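Local coordinates for protein KLLA0F20702p (Kluyveromyces lactis, PDB 5Y5A) that is a yeast Est1 protein that probably recruits telomerase to telomeres through its association with the telomere-binding protein Cdc13, at residues A[88-93]-A[128-133]; A[95-100]-A[117-122]; A[404-409]-A[450-455]; A[411-416]-A[420-425]. All coordinates share one frame; numbering follows the deposited sequence.

Contact 1 (A[88-93]-A[128-133]); sequences HVHYPI and PQIHKL
The imidazole of His-90 lies against the side chain of Ile-130, joining helix 78-105 to helix 113-144 in the Est1 family region, which belongs to the TPR clan. The methyl CG2 of Ile-130 does most of the touching. It stands over one face of the ring, 3.5 Å from the centroid of the His-90 imidazole and 16° off the ring normal, in a CH-pi contact. The methyl is displaced toward the CE1 and ND1 rim, and its approach to His-90 CE1 is 3.4 Å. Ile-130 CG1 reaches the opposite rim more distantly, at 4.0 Å from His-90 CD2.

With CG anti to its own carbonyl carbon (chi1 -66°), His-90 projects the ring across the gap between the helices. Leu-133, one turn along from Ile-130, adds a second methyl: its CD2 comes obliquely to within 3.6 Å of His-90 CE1. Its CG is anti to the backbone N (chi1 -176°), which carries that branch to the ring.

Both ring nitrogens are engaged beyond the two helical turns: His-90 ND1 hydrogen-bonds Tyr-134 OH and NE2 hydrogen-bonds His-42 NE2 of helix 33-53. Replacing the histidine with an alanine would probably leave Ile-130 CG2 without the ring face it rests on and take a hydrogen-bonding partner from both Tyr-134 and His-42. The chemistry thus combines aliphatic cover over an aromatic face with polar fastening at the ring's two nitrogens, which is likely to fix the rotation of a buried imidazole and to tie three helices together at one side chain.

Contact 2 (A[95-100]-A[117-122]); sequences KYFQNW and RQLNSI
Leu-119 reaches between Phe-97 and Trp-100, giving one methyl to each, where helices 78-105 and 113-144 run antiparallel as a helical hairpin. The short segments make 173° between their directions, and their axes come no closer than 11.3 Å, a separation bridged by large side chains.

Apolar contacts dominate. Leu-119 CD1 comes obliquely to the phenyl ring, 3.3 Å from Phe-97 CE2, and Leu-119 CG backs it at 3.7 Å from Phe-97 CD2. The other branch turns to the tryptophan: Leu-119 CD2 lies 3.5 Å from Trp-100 CB and extends to the indole, with Trp-100 CE3 at 3.8 Å. With CG anti to the backbone N (chi1 177°) the leucine extends across the gap, and chi2, near 63°, turns one methyl to each aromatic. Ile-122, a turn further on, adds a looser touch at the edge of the same phenyl ring, its CG2 4.4 Å from Phe-97 CZ.

A backbone oxygen makes a different kind of approach. Leu-119 O sits in the plane of the Phe-97 ring at its edge, 3.6 Å from CE2, so the carbonyl faces the ring's hydrogen-bearing rim.

Phe-97 is also packed by Leu-123, Ile-126 and Met-205, the last from helix 179-206. Cutting Leu-119 back to an alanine would probably open a gap between the helices and leave Phe-97 and Trp-100 without the branched chain that joins them. Across these segments, then, cohesion comes from shape and hydrophobic burial, with the partly exposed indole at its border and the buried phenyl further inside.

Contact 3 (A[404-409]-A[450-455]); sequences HLIDKV and CQSMVN
Ser-452 sets its side chain against both Ile-406 and Asp-407 where helices 385-410 and 447-462 cross in the all-helical Est1 DNA/RNA binding domain. The short segments approach to 9.5 Å between axes at a crossing angle of 40°, close enough for the small serine to be pressed to the neighbouring helix.

The apolar part centres on Ile-406. Its CG2, which is anti to the backbone N, rests on the serine, 3.6 Å from Ser-452 CB and equally near the carbonyl oxygen of that residue. The other branch ends in CD1, 3.7 Å from Met-453 SD. The methionine's first bond leads away from this helix, but bends at chi2 and chi3 bring the sulfur back, and the two side chains cross at about a right angle. Met-430 of helix 421-433 also touches Met-453.

Polar bonds occupy the more open flank. Within helix 447-462, Gln-451 NE2 donates to Asn-455 OD1 at 3.2 Å from above the carbonyl plane. Between the helices, Ser-452 OG donates to Asp-407 OD1 over a short 2.5 Å, meeting that oxygen on its syn side, 27° out of the carboxylate plane.

Contact 4 (A[411-416]-A[420-425]); sequences MKEFKN and FQYLAM
Glu-413 spreads the aliphatic part of its side chain over the ring of Tyr-422, and this is the tight half of the contact. Its CB stands over the ring centre, 3.5 Å from the centroid and 10° off the normal, a CH-pi contact, while Glu-413 CG continues across the face to 3.5 Å from Tyr-422 CE1. A bend at chi2 then lays the carboxylate 28° from the ring plane.

Asn-416 reaches the same ring obliquely, its ND2 3.9 Å from Tyr-422 CE2. That nitrogen donates a nearly straight bond (171°) to Glu-413 OE2, 3.2 Å away and met from above the carboxylate plane, while Tyr-354 OH of helix 339-379 bonds OE1. Both carboxylate oxygens are therefore gripped, which probably keeps the glutamate chain in place over the tyrosine.

The other half is looser. Phe-414 CB comes only to 4.3 Å from Leu-423 CD2, and the phenyl ring leads away toward Glu-459 of helix 447-462. Beside it Lys-415 is exposed and points away from helix 421-433.

Glu-413 to Asn-416 form a type I beta turn, closed by Asn-416 N bonding Glu-413 O at 3.0 Å. Asn-416 OD1 goes on to accept the backbone N of Glu-418 and of Met-419, so the loop between helices 385-410 and 421-433 joins a beta turn to an Asx turn, a compact interhelical connection folded back on the first turns of the next helix.

In the fold
The four contacts form two pairs on opposite sides of the chain's centre. Contacts 1 and 2, 14 Å apart between centres, hold the same helices, 78-105 and 113-144: contact 1 is buried and includes a polar ring, whereas contact 2, nearer the connecting loop, is partly exposed and apolar. Contacts 3 and 4 lie 12 Å apart in the DNA/RNA binding domain and touch each other: Val-409 CG1 packs 3.4 Å from Tyr-422 CE1, and Met-411 CE meets Asn-455 CB. Contact 3 is a buried helix crossing with a serine-aspartate bond between its segments, while the partly buried contact 4 lays a loop on the next helix by CH-pi and apolar packing, its hydrogen bonds shaping the loop or reaching other helices.

Contact 1 (A[88-93]-A[128-133])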
# COMPACT_ATOMS: atom_id res chain seq x y z
N HIS A 88 -20.89 -1.06 15.05
CA HIS A 88 -22.23 -1.22 15.60
C HIS A 88 -23.12 0.02 15.46
O HIS A 88 -24.34 -0.08 15.52
CB HIS A 88 -22.14 -1.61 17.07
CG HIS A 88 -21.49 -2.94 17.29
ND1 HIS A 88 -22.12 -4.14 17.03
CD2 HIS A 88 -20.25 -3.26 17.74
CE1 HIS A 88 -21.31 -5.14 17.31
NE2 HIS A 88 -20.17 -4.63 17.75
N VAL A 89 -22.50 1.18 15.29
CA VAL A 89 -23.25 2.42 15.23
C VAL A 89 -23.20 3.06 13.84
O VAL A 89 -24.23 3.32 13.23
CB VAL A 89 -22.75 3.45 16.25
CG1 VAL A 89 -23.57 4.71 16.18
CG2 VAL A 89 -22.78 2.85 17.65
N HIS A 90 -22.01 3.36 13.38
CA HIS A 90 -21.84 4.04 12.11
C HIS A 90 -21.98 3.20 10.88
O HIS A 90 -22.71 3.56 9.98
CB HIS A 90 -20.52 4.76 12.08
CG HIS A 90 -20.43 5.88 13.05
ND1 HIS A 90 -19.25 6.52 13.33
CD2 HIS A 90 -21.37 6.47 13.81
CE1 HIS A 90 -19.47 7.46 14.23
NE2 HIS A 90 -20.75 7.45 14.53
N TYR A 91 -21.27 2.10 10.81
CA TYR A 91 -21.38 1.24 9.62
C TYR A 91 -22.82 0.83 9.30
O TYR A 91 -23.22 0.90 8.14
CB TYR A 91 -20.52 -0.03 9.75
CG TYR A 91 -20.69 -0.93 8.55
CD1 TYR A 91 -20.01 -0.66 7.37
CD2 TYR A 91 -21.54 -2.02 8.59
CE1 TYR A 91 -20.18 -1.47 6.26
CE2 TYR A 91 -21.71 -2.84 7.49
CZ TYR A 91 -21.02 -2.56 6.33
OH TYR A 91 -21.19 -3.37 5.23
N PRO A 92 -23.60 0.39 10.31
CA PRO A 92 -24.97 -0.01 9.95
C PRO A 92 -25.82 1.14 9.41
O PRO A 92 -26.70 0.91 8.58
CB PRO A 92 -25.54 -0.52 11.28
CG PRO A 92 -24.69 0.08 12.33
CD PRO A 92 -23.33 0.14 11.74
N ILE A 93 -25.56 2.36 9.87
CA ILE A 93 -26.23 3.53 9.32
C ILE A 93 -25.82 3.74 7.86
O ILE A 93 -26.67 3.87 6.98
CB ILE A 93 -25.91 4.80 10.12
CG1 ILE A 93 -26.46 4.70 11.54
CG2 ILE A 93 -26.50 6.02 9.43
CD1 ILE A 93 -26.08 5.87 12.43
N PRO A 128 -22.71 15.38 10.04
CA PRO A 128 -21.82 16.20 10.87
C PRO A 128 -21.59 15.66 12.28
O PRO A 128 -20.55 15.94 12.87
CB PRO A 128 -22.54 17.55 10.91
CG PRO A 128 -23.30 17.60 9.63
CD PRO A 128 -23.77 16.19 9.41
N GLN A 129 -22.55 14.91 12.81
CA GLN A 129 -22.40 14.33 14.15
C GLN A 129 -21.39 13.19 14.13
O GLN A 129 -20.51 13.12 14.99
CB GLN A 129 -23.75 13.84 14.68
CG GLN A 129 -24.67 14.97 15.10
CD GLN A 129 -23.99 15.93 16.05
OE1 GLN A 129 -23.52 15.54 17.12
NE2 GLN A 129 -23.91 17.20 15.64
N ILE A 130 -21.54 12.32 13.14
CA ILE A 130 -20.63 11.20 12.95
C ILE A 130 -19.21 11.70 12.81
O ILE A 130 -18.30 11.19 13.46
CB ILE A 130 -21.01 10.39 11.69
CG1 ILE A 130 -22.41 9.79 11.85
CG2 ILE A 130 -19.98 9.29 11.44
CD1 ILE A 130 -22.89 9.05 10.64
N HIS A 131 -19.03 12.71 11.97
CA HIS A 131 -17.72 13.28 11.76
C HIS A 131 -17.17 13.89 13.04
O HIS A 131 -15.98 13.80 13.32
CB HIS A 131 -17.76 14.34 10.66
CG HIS A 131 -16.42 14.91 10.33
ND1 HIS A 131 -15.95 16.08 10.89
CD2 HIS A 131 -15.44 14.47 9.51
CE1 HIS A 131 -14.74 16.33 10.42
NE2 HIS A 131 -14.41 15.37 9.58
N LYS A 132 -18.06 14.49 13.83
CA LYS A 132 -17.65 15.15 15.06
C LYS A 132 -17.17 14.15 16.11
O LYS A 132 -16.23 14.44 16.84
CB LYS A 132 -18.79 15.99 15.64
CG LYS A 132 -18.83 17.41 15.09
CD LYS A 132 -19.96 18.22 15.68
CE LYS A 132 -20.05 19.59 15.03
NZ LYS A 132 -21.20 20.39 15.54
N LEU A 133 -17.82 12.99 16.18
CA LEU A 133 -17.43 11.97 17.15
C LEU A 133 -15.95 11.59 17.00
O LEU A 133 -15.23 11.41 17.99
CB LEU A 133 -18.31 10.74 17.01
CG LEU A 133 -18.06 9.62 18.03
CD1 LEU A 133 -18.48 10.05 19.42
CD2 LEU A 133 -18.83 8.39 17.62

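Contact 2 (A[95-100]-A[117-122])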
# COMPACT_ATOMS: atom_id res chain seq x y z
N LYS A 95 -24.49 1.72 5.76
CA LYS A 95 -24.95 0.61 4.93
C LYS A 95 -26.39 0.84 4.46
O LYS A 95 -26.71 0.58 3.30
CB LYS A 95 -24.84 -0.71 5.70
CG LYS A 95 -25.21 -1.94 4.89
CD LYS A 95 -24.85 -3.21 5.63
CE LYS A 95 -25.40 -4.44 4.92
NZ LYS A 95 -25.19 -5.67 5.73
N TYR A 96 -27.24 1.33 5.36
CA TYR A 96 -28.65 1.56 5.04
C TYR A 96 -28.81 2.62 3.96
O TYR A 96 -29.68 2.51 3.10
CB TYR A 96 -29.43 1.96 6.29
CG TYR A 96 -30.89 2.29 6.03
CD1 TYR A 96 -31.84 1.27 5.93
CD2 TYR A 96 -31.32 3.60 5.90
CE1 TYR A 96 -33.17 1.56 5.69
CE2 TYR A 96 -32.65 3.90 5.66
CZ TYR A 96 -33.57 2.88 5.56
OH TYR A 96 -34.90 3.17 5.32
N PHE A 97 -27.98 3.65 4.02
CA PHE A 97 -27.98 4.69 3.00
C PHE A 97 -27.48 4.16 1.66
O PHE A 97 -27.91 4.63 0.60
CB PHE A 97 -27.13 5.88 3.45
CG PHE A 97 -27.81 6.77 4.44
CD1 PHE A 97 -27.97 6.38 5.76
CD2 PHE A 97 -28.31 8.00 4.04
CE1 PHE A 97 -28.61 7.20 6.66
CE2 PHE A 97 -28.96 8.82 4.94
CZ PHE A 97 -29.10 8.43 6.26
N GLN A 98 -26.64 3.15 1.71
CA GLN A 98 -26.13 2.53 0.50
C GLN A 98 -27.26 1.76 -0.14
O GLN A 98 -27.62 2.01 -1.27
CB GLN A 98 -24.98 1.60 0.85
CG GLN A 98 -24.28 1.00 -0.35
CD GLN A 98 -23.56 2.02 -1.19
OE1 GLN A 98 -22.60 2.63 -0.75
NE2 GLN A 98 -24.02 2.21 -2.41
N ASN A 99 -27.81 0.82 0.60
CA ASN A 99 -28.94 0.01 0.13
C ASN A 99 -30.03 0.87 -0.48
O ASN A 99 -30.59 0.55 -1.53
CB ASN A 99 -29.52 -0.82 1.27
CG ASN A 99 -28.56 -1.86 1.78
OD1 ASN A 99 -27.35 -1.76 1.57
ND2 ASN A 99 -29.09 -2.88 2.44
N TRP A 100 -30.33 1.96 0.21
CA TRP A 100 -31.37 2.87 -0.24
C TRP A 100 -30.94 3.60 -1.51
O TRP A 100 -31.73 3.75 -2.44
CB TRP A 100 -31.71 3.86 0.87
CG TRP A 100 -33.17 4.07 1.03
CD1 TRP A 100 -33.98 3.51 1.99
CD2 TRP A 100 -34.02 4.87 0.21
NE1 TRP A 100 -35.27 3.93 1.82
CE2 TRP A 100 -35.32 4.77 0.73
CE3 TRP A 100 -33.80 5.68 -0.91
CZ2 TRP A 100 -36.40 5.44 0.17
CZ3 TRP A 100 -34.86 6.33 -1.46
CH2 TRP A 100 -36.14 6.21 -0.92
N ARG A 117 -32.33 13.63 -3.54
CA ARG A 117 -32.26 14.80 -2.67
C ARG A 117 -32.91 14.59 -1.31
O ARG A 117 -32.50 15.22 -0.33
CB ARG A 117 -32.91 16.00 -3.37
CG ARG A 117 -32.17 16.46 -4.62
CD ARG A 117 -32.86 17.64 -5.27
NE ARG A 117 -32.16 18.10 -6.46
CZ ARG A 117 -32.57 19.10 -7.24
NH1 ARG A 117 -33.70 19.75 -6.96
NH2 ARG A 117 -31.86 19.45 -8.30
N GLN A 118 -33.91 13.72 -1.24
CA GLN A 118 -34.60 13.50 0.03
C GLN A 118 -33.72 12.76 1.03
O GLN A 118 -33.59 13.17 2.18
CB GLN A 118 -35.90 12.71 -0.20
CG GLN A 118 -36.70 12.49 1.07
CD GLN A 118 -38.06 11.89 0.80
OE1 GLN A 118 -38.36 11.51 -0.33
NE2 GLN A 118 -38.89 11.80 1.84
N LEU A 119 -33.11 11.67 0.58
CA LEU A 119 -32.26 10.89 1.47
C LEU A 119 -30.89 11.54 1.62
O LEU A 119 -30.18 11.30 2.59
CB LEU A 119 -32.12 9.45 0.96
CG LEU A 119 -31.18 8.58 1.80
CD1 LEU A 119 -31.70 8.40 3.23
CD2 LEU A 119 -30.93 7.23 1.12
N ASN A 120 -30.52 12.39 0.67
CA ASN A 120 -29.36 13.25 0.85
C ASN A 120 -29.63 14.35 1.87
O ASN A 120 -28.71 14.93 2.43
CB ASN A 120 -28.93 13.87 -0.48
CG ASN A 120 -27.83 13.08 -1.15
OD1 ASN A 120 -27.10 12.34 -0.50
ND2 ASN A 120 -27.69 13.25 -2.46
N SER A 121 -30.91 14.64 2.11
CA SER A 121 -31.26 15.66 3.07
C SER A 121 -31.16 15.14 4.50
O SER A 121 -30.60 15.81 5.37
CB SER A 121 -32.67 16.19 2.81
OG SER A 121 -33.02 17.15 3.80
N ILE A 122 -31.70 13.94 4.73
CA ILE A 122 -31.61 13.32 6.05
C ILE A 122 -30.16 12.93 6.37
O ILE A 122 -29.75 12.91 7.53
CB ILE A 122 -32.53 12.08 6.17
CG1 ILE A 122 -34.01 12.48 6.08
CG2 ILE A 122 -32.27 11.32 7.44
CD1 ILE A 122 -34.96 11.31 5.92

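Contact 3 (A[404-409]-A[450-455])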
# COMPACT_ATOMS: atom_id res chain seq x y z
N HIS A 404 13.59 -6.95 -17.62
CA HIS A 404 13.08 -5.97 -18.57
C HIS A 404 13.24 -4.55 -17.99
O HIS A 404 13.75 -3.65 -18.66
CB HIS A 404 11.62 -6.25 -18.92
CG HIS A 404 11.09 -5.39 -20.02
ND1 HIS A 404 11.52 -5.51 -21.33
CD2 HIS A 404 10.16 -4.40 -20.02
CE1 HIS A 404 10.88 -4.63 -22.08
NE2 HIS A 404 10.05 -3.95 -21.31
N LEU A 405 12.82 -4.38 -16.74
CA LEU A 405 13.02 -3.12 -16.02
C LEU A 405 14.48 -2.70 -15.99
O LEU A 405 14.81 -1.55 -16.25
CB LEU A 405 12.53 -3.22 -14.58
CG LEU A 405 11.05 -2.97 -14.32
CD1 LEU A 405 10.82 -2.81 -12.82
CD2 LEU A 405 10.60 -1.74 -15.09
N ILE A 406 15.35 -3.63 -15.63
CA ILE A 406 16.77 -3.33 -15.55
C ILE A 406 17.36 -3.01 -16.93
O ILE A 406 17.97 -1.96 -17.12
CB ILE A 406 17.55 -4.50 -14.93
CG1 ILE A 406 17.09 -4.70 -13.48
CG2 ILE A 406 19.06 -4.24 -15.01
CD1 ILE A 406 17.40 -6.06 -12.91
N ASP A 407 17.15 -3.91 -17.89
CA ASP A 407 17.76 -3.76 -19.20
C ASP A 407 17.24 -2.53 -19.95
O ASP A 407 18.03 -1.80 -20.54
CB ASP A 407 17.54 -5.01 -20.06
CG ASP A 407 18.22 -6.25 -19.49
OD1 ASP A 407 18.97 -6.13 -18.49
OD2 ASP A 407 17.99 -7.35 -20.02
N LYS A 408 15.94 -2.28 -19.94
CA LYS A 408 15.41 -1.24 -20.82
C LYS A 408 15.16 0.09 -20.10
O LYS A 408 14.94 1.11 -20.76
CB LYS A 408 14.11 -1.70 -21.50
CG LYS A 408 14.18 -3.07 -22.16
CD LYS A 408 15.19 -3.12 -23.29
CE LYS A 408 15.24 -4.51 -23.90
NZ LYS A 408 16.37 -4.65 -24.84
N VAL A 409 15.19 0.09 -18.77
CA VAL A 409 14.85 1.34 -18.08
C VAL A 409 15.97 1.83 -17.16
O VAL A 409 16.56 2.88 -17.41
CB VAL A 409 13.54 1.20 -17.25
CG1 VAL A 409 13.17 2.53 -16.64
CG2 VAL A 409 12.40 0.69 -18.13
N CYS A 450 20.99 -12.37 -13.24
CA CYS A 450 22.39 -12.17 -12.86
C CYS A 450 23.15 -11.36 -13.89
O CYS A 450 23.94 -10.49 -13.54
CB CYS A 450 23.09 -13.52 -12.64
SG CYS A 450 22.53 -14.32 -11.13
N GLN A 451 22.91 -11.65 -15.17
CA GLN A 451 23.52 -10.84 -16.23
C GLN A 451 23.10 -9.36 -16.09
O GLN A 451 23.93 -8.46 -16.21
CB GLN A 451 23.13 -11.37 -17.61
CG GLN A 451 23.75 -10.58 -18.76
CD GLN A 451 25.26 -10.76 -18.83
OE1 GLN A 451 25.75 -11.86 -19.11
NE2 GLN A 451 26.01 -9.70 -18.55
N SER A 452 21.82 -9.12 -15.83
CA SER A 452 21.30 -7.76 -15.69
C SER A 452 21.94 -7.01 -14.52
O SER A 452 22.30 -5.84 -14.65
CB SER A 452 19.78 -7.77 -15.53
OG SER A 452 19.14 -7.95 -16.78
N MET A 453 22.08 -7.68 -13.39
CA MET A 453 22.66 -7.04 -12.21
C MET A 453 24.14 -6.77 -12.38
O MET A 453 24.66 -5.78 -11.87
CB MET A 453 22.42 -7.89 -10.96
CG MET A 453 20.97 -7.85 -10.47
SD MET A 453 20.24 -6.20 -10.57
CE MET A 453 20.82 -5.44 -9.07
N VAL A 454 24.82 -7.66 -13.09
CA VAL A 454 26.22 -7.46 -13.45
C VAL A 454 26.41 -6.20 -14.30
O VAL A 454 27.30 -5.38 -14.03
CB VAL A 454 26.77 -8.69 -14.21
CG1 VAL A 454 28.03 -8.33 -15.01
CG2 VAL A 454 27.02 -9.85 -13.23
N ASN A 455 25.56 -6.04 -15.32
CA ASN A 455 25.61 -4.85 -16.19
C ASN A 455 25.35 -3.57 -15.40
O ASN A 455 26.05 -2.58 -15.58
CB ASN A 455 24.59 -4.95 -17.32
CG ASN A 455 24.93 -6.05 -18.30
OD1 ASN A 455 26.07 -6.51 -18.37
ND2 ASN A 455 23.93 -6.48 -19.08

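Contact 4 (A[411-416]-A[420-425])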
# COMPACT_ATOMS: atom_id res chain seq x y z
N MET A 411 19.00 0.80 -16.69
CA MET A 411 20.28 0.92 -17.39
C MET A 411 20.37 2.21 -18.20
O MET A 411 21.47 2.73 -18.42
CB MET A 411 20.52 -0.28 -18.31
CG MET A 411 21.01 -1.54 -17.60
SD MET A 411 22.66 -1.37 -16.91
CE MET A 411 23.65 -1.52 -18.40
N LYS A 412 19.23 2.72 -18.63
CA LYS A 412 19.21 3.97 -19.40
C LYS A 412 19.07 5.19 -18.49
O LYS A 412 19.10 6.32 -18.96
CB LYS A 412 18.08 3.98 -20.43
CG LYS A 412 18.06 2.78 -21.38
CD LYS A 412 17.20 3.06 -22.62
CE LYS A 412 16.95 1.78 -23.42
NZ LYS A 412 16.18 2.04 -24.67
N GLU A 413 18.91 4.97 -17.18
CA GLU A 413 18.64 6.08 -16.27
C GLU A 413 19.41 6.06 -14.95
O GLU A 413 19.04 6.77 -14.01
CB GLU A 413 17.14 6.14 -15.96
CG GLU A 413 16.24 6.31 -17.17
CD GLU A 413 16.41 7.66 -17.84
OE1 GLU A 413 16.04 7.80 -19.03
OE2 GLU A 413 16.91 8.60 -17.17
N PHE A 414 20.48 5.28 -14.86
CA PHE A 414 21.15 5.11 -13.57
C PHE A 414 21.87 6.38 -13.13
O PHE A 414 22.24 6.50 -11.96
CB PHE A 414 22.12 3.92 -13.60
CG PHE A 414 23.27 4.09 -14.55
CD1 PHE A 414 24.43 4.75 -14.16
CD2 PHE A 414 23.21 3.56 -15.83
CE1 PHE A 414 25.49 4.89 -15.03
CE2 PHE A 414 24.26 3.70 -16.71
CZ PHE A 414 25.40 4.38 -16.31
N LYS A 415 22.05 7.34 -14.05
CA LYS A 415 22.68 8.62 -13.71
C LYS A 415 21.67 9.70 -13.35
O LYS A 415 22.03 10.81 -12.93
CB LYS A 415 23.57 9.11 -14.86
CG LYS A 415 24.76 8.23 -15.14
CD LYS A 415 25.64 8.80 -16.24
CE LYS A 415 26.76 7.83 -16.58
NZ LYS A 415 27.65 8.33 -17.66
N ASN A 416 20.39 9.39 -13.53
CA ASN A 416 19.32 10.37 -13.31
C ASN A 416 19.18 10.72 -11.83
O ASN A 416 18.70 9.91 -11.03
CB ASN A 416 18.00 9.82 -13.87
CG ASN A 416 16.90 10.86 -13.92
OD1 ASN A 416 16.75 11.69 -13.02
ND2 ASN A 416 16.10 10.83 -14.99
N PHE A 420 13.84 9.56 -8.17
CA PHE A 420 14.30 8.57 -7.22
C PHE A 420 13.95 7.16 -7.68
O PHE A 420 14.62 6.21 -7.30
CB PHE A 420 13.71 8.83 -5.82
CG PHE A 420 12.25 8.45 -5.69
CD1 PHE A 420 11.88 7.17 -5.29
CD2 PHE A 420 11.25 9.38 -5.95
CE1 PHE A 420 10.54 6.82 -5.17
CE2 PHE A 420 9.91 9.04 -5.83
CZ PHE A 420 9.56 7.76 -5.44
N GLN A 421 12.92 7.03 -8.51
CA GLN A 421 12.33 5.70 -8.78
C GLN A 421 13.29 4.72 -9.44
O GLN A 421 13.20 3.51 -9.20
CB GLN A 421 11.09 5.82 -9.66
CG GLN A 421 9.88 6.42 -8.97
CD GLN A 421 9.78 7.91 -9.20
OE1 GLN A 421 10.71 8.55 -9.70
NE2 GLN A 421 8.63 8.48 -8.84
N TYR A 422 14.18 5.22 -10.27
CA TYR A 422 15.06 4.36 -11.05
C TYR A 422 15.94 3.47 -10.18
O TYR A 422 15.91 2.25 -10.31
CB TYR A 422 15.90 5.20 -12.01
CG TYR A 422 15.03 5.81 -13.08
CD1 TYR A 422 14.39 4.99 -14.01
CD2 TYR A 422 14.81 7.17 -13.14
CE1 TYR A 422 13.58 5.52 -14.98
CE2 TYR A 422 13.99 7.72 -14.12
CZ TYR A 422 13.38 6.88 -15.04
OH TYR A 422 12.56 7.40 -16.03
N LEU A 423 16.69 4.08 -9.26
CA LEU A 423 17.54 3.29 -8.38
C LEU A 423 16.75 2.71 -7.19
O LEU A 423 17.14 1.70 -6.61
CB LEU A 423 18.72 4.13 -7.88
CG LEU A 423 19.76 4.51 -8.95
CD1 LEU A 423 21.00 5.11 -8.30
CD2 LEU A 423 20.16 3.31 -9.80
N ALA A 424 15.63 3.34 -6.85
CA ALA A 424 14.75 2.81 -5.80
C ALA A 424 14.19 1.45 -6.18
O ALA A 424 14.06 0.57 -5.34
CB ALA A 424 13.61 3.78 -5.51
N MET A 425 13.87 1.27 -7.46
CA MET A 425 13.37 -0.01 -7.94
C MET A 425 14.43 -1.10 -7.80
O MET A 425 14.12 -2.23 -7.41
CB MET A 425 12.91 0.10 -9.41
CG MET A 425 11.55 0.78 -9.57
SD MET A 425 10.87 0.75 -11.25
CE MET A 425 12.14 1.61 -12.16